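Local coordinates for galactose-1-phosphate uridylyltransferase (Bacillus cereus, PDB 4QVU), which is of uncharacterised function but has a HIT-like fold, binds zinc, and may act as a UDP-glucose:hexose-1-phosphate uridylyltransferase, at residues 141-146 with 168-173. Residues are numbered along the deposited sequence; the frame is centred on the assembly and turned at random.
Sequences DNFQGV and EFNIII
Asn170 lays its carboxamide against the backbone of Asn142 and Phe143, its CG lying 3.8 Å from Phe143 CA and its CB 3.8 Å from Phe143 O. The CB of Asn170 points to 141-146, and a CG anti to its own carbonyl carbon (chi1 -54°) is set against Phe143 CA. The Phe143 side chain crosses that of Asn170 at about a right angle, ring and amide planes 71° apart; Phe143 CD1 is 3.8 Å from Asn170 OD1, which approaches the ring obliquely. No hydrogen bond joins the two segments directly, and the polar atoms at their interface share partners instead. In the antiparallel sheet of this HIT-like fold, strand 169-173 lies between 214-222 and 154-159, and the latter separates it from 145-150, the strand that the turn leads into. From 214-222, Lys218 NZ hydrogen-bonds to both Asn142 O and Asn170 OD1 and forms a salt bridge with Glu168 OE1. Strand 154-159 bridges the segments as well: Asn157 bonds to Phe143 O and Asn170 ND2, Ser159 to Asn142 O and Asn170 ND2. Asn170 and Phe143 meet beside these groups, their CA atoms 5.8 Å apart. Further along, Ile172 CD1 reaches Phe143 O at 3.8 Å, a van der Waals contact between a methyl group and the carbonyl oxygen. Zinc ligands His153 and Cys178 have side chains about 10 Å from that of Ile172.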
loop_
_atom_site.group_PDB
_atom_site.type_symbol
_atom_site.label_atom_id
_atom_site.label_comp_id
_atom_site.label_asym_id
_atom_site.label_seq_id
_atom_site.Cartn_x
_atom_site.Cartn_y
_atom_site.Cartn_z
ATOM N N ASP A 141 -10.522 8.113 3.567
ATOM C CA ASP A 141 -9.291 7.937 4.349
ATOM C C ASP A 141 -8.063 8.607 3.713
ATOM O O ASP A 141 -7.066 8.767 4.418
ATOM C CB ASP A 141 -8.991 6.454 4.583
ATOM C CG ASP A 141 -9.868 5.803 5.647
ATOM O OD1 ASP A 141 -10.874 6.435 6.072
ATOM O OD2 ASP A 141 -9.561 4.663 6.047
ATOM N N ASN A 142 -8.129 9.054 2.439
ATOM C CA ASN A 142 -7.017 9.788 1.807
ATOM C C ASN A 142 -6.927 11.231 2.344
ATOM O O ASN A 142 -5.932 11.916 2.079
ATOM C CB ASN A 142 -7.136 9.822 0.273
ATOM C CG ASN A 142 -7.037 8.490 -0.432
ATOM O OD1 ASN A 142 -7.783 8.213 -1.373
ATOM N ND2 ASN A 142 -6.134 7.622 0.007
ATOM N N PHE A 143 -7.949 11.673 3.110
ATOM C CA PHE A 143 -8.068 13.033 3.663
ATOM C C PHE A 143 -8.006 13.027 5.227
ATOM O O PHE A 143 -8.010 14.099 5.842
ATOM C CB PHE A 143 -9.377 13.699 3.154
ATOM C CG PHE A 143 -9.491 13.631 1.643
ATOM C CD1 PHE A 143 -8.713 14.454 0.832
ATOM C CD2 PHE A 143 -10.306 12.685 1.032
ATOM C CE1 PHE A 143 -8.770 14.344 -0.562
ATOM C CE2 PHE A 143 -10.355 12.573 -0.361
ATOM C CZ PHE A 143 -9.588 13.405 -1.149
ATOM N N GLN A 144 -7.915 11.823 5.848
ATOM C CA GLN A 144 -7.748 11.635 7.299
ATOM C C GLN A 144 -6.257 11.581 7.611
ATOM O O GLN A 144 -5.465 11.367 6.698
ATOM C CB GLN A 144 -8.457 10.353 7.806
ATOM C CG GLN A 144 -9.929 10.160 7.414
ATOM C CD GLN A 144 -10.940 10.979 8.176
ATOM O OE1 GLN A 144 -10.623 11.924 8.903
ATOM N NE2 GLN A 144 -12.204 10.626 8.011
ATOM N N GLY A 145 -5.876 11.754 8.873
ATOM C CA GLY A 145 -4.471 11.675 9.255
ATOM C C GLY A 145 -4.084 12.205 10.622
ATOM O O GLY A 145 -4.893 12.235 11.561
ATOM N N VAL A 146 -2.797 12.568 10.728
ATOM C CA VAL A 146 -2.157 13.124 11.920
ATOM C C VAL A 146 -2.423 14.616 11.928
ATOM O O VAL A 146 -1.947 15.328 11.042
ATOM C CB VAL A 146 -0.639 12.793 11.936
ATOM C CG1 VAL A 146 0.040 13.309 13.196
ATOM C CG2 VAL A 146 -0.403 11.300 11.769
ATOM N N GLU A 168 1.336 14.383 2.039
ATOM C CA GLU A 168 0.114 15.060 1.598
ATOM C C GLU A 168 -0.489 15.766 2.789
ATOM O O GLU A 168 -0.720 15.134 3.820
ATOM C CB GLU A 168 -0.883 14.072 0.954
ATOM C CG GLU A 168 -0.345 13.421 -0.314
ATOM C CD GLU A 168 -1.204 12.353 -0.964
ATOM O OE1 GLU A 168 -2.298 12.050 -0.436
ATOM O OE2 GLU A 168 -0.766 11.797 -1.996
ATOM N N PHE A 169 -0.669 17.095 2.671
ATOM C CA PHE A 169 -1.244 17.943 3.711
ATOM C C PHE A 169 -2.690 18.246 3.352
ATOM O O PHE A 169 -2.959 18.799 2.287
ATOM C CB PHE A 169 -0.434 19.238 3.899
ATOM C CG PHE A 169 1.045 19.050 4.160
ATOM C CD1 PHE A 169 1.504 18.664 5.415
ATOM C CD2 PHE A 169 1.981 19.302 3.166
ATOM C CE1 PHE A 169 2.869 18.500 5.658
ATOM C CE2 PHE A 169 3.348 19.156 3.418
ATOM C CZ PHE A 169 3.783 18.771 4.665
ATOM N N ASN A 170 -3.624 17.849 4.224
ATOM C CA ASN A 170 -5.057 18.033 4.009
ATOM C C ASN A 170 -5.565 19.147 4.890
ATOM O O ASN A 170 -5.386 19.116 6.108
ATOM C CB ASN A 170 -5.813 16.733 4.275
ATOM C CG ASN A 170 -5.266 15.564 3.487
ATOM O OD1 ASN A 170 -5.332 15.519 2.255
ATOM N ND2 ASN A 170 -4.656 14.626 4.182
ATOM N N ILE A 171 -6.162 20.158 4.254
ATOM C CA ILE A 171 -6.755 21.311 4.916
ATOM C C ILE A 171 -8.257 21.214 4.673
ATOM O O ILE A 171 -8.694 21.293 3.522
ATOM C CB ILE A 171 -6.131 22.641 4.431
ATOM C CG1 ILE A 171 -4.593 22.563 4.356
ATOM C CG2 ILE A 171 -6.595 23.774 5.316
ATOM C CD1 ILE A 171 -3.934 23.730 3.715
ATOM N N ILE A 172 -9.039 20.969 5.740
ATOM C CA ILE A 172 -10.494 20.766 5.639
ATOM C C ILE A 172 -11.258 21.861 6.395
ATOM O O ILE A 172 -10.923 22.166 7.538
ATOM C CB ILE A 172 -10.909 19.340 6.185
ATOM C CG1 ILE A 172 -10.012 18.184 5.660
ATOM C CG2 ILE A 172 -12.392 19.031 5.963
ATOM C CD1 ILE A 172 -8.914 17.748 6.581
ATOM N N ILE A 173 -12.306 22.416 5.753
ATOM C CA ILE A 173 -13.283 23.358 6.335
ATOM C C ILE A 173 -14.661 22.711 6.161
ATOM O O ILE A 173 -14.877 21.982 5.193
ATOM C CB ILE A 173 -13.241 24.831 5.816
ATOM C CG1 ILE A 173 -13.461 24.933 4.281
ATOM C CG2 ILE A 173 -11.962 25.534 6.277
ATOM C CD1 ILE A 173 -13.718 26.333 3.738
#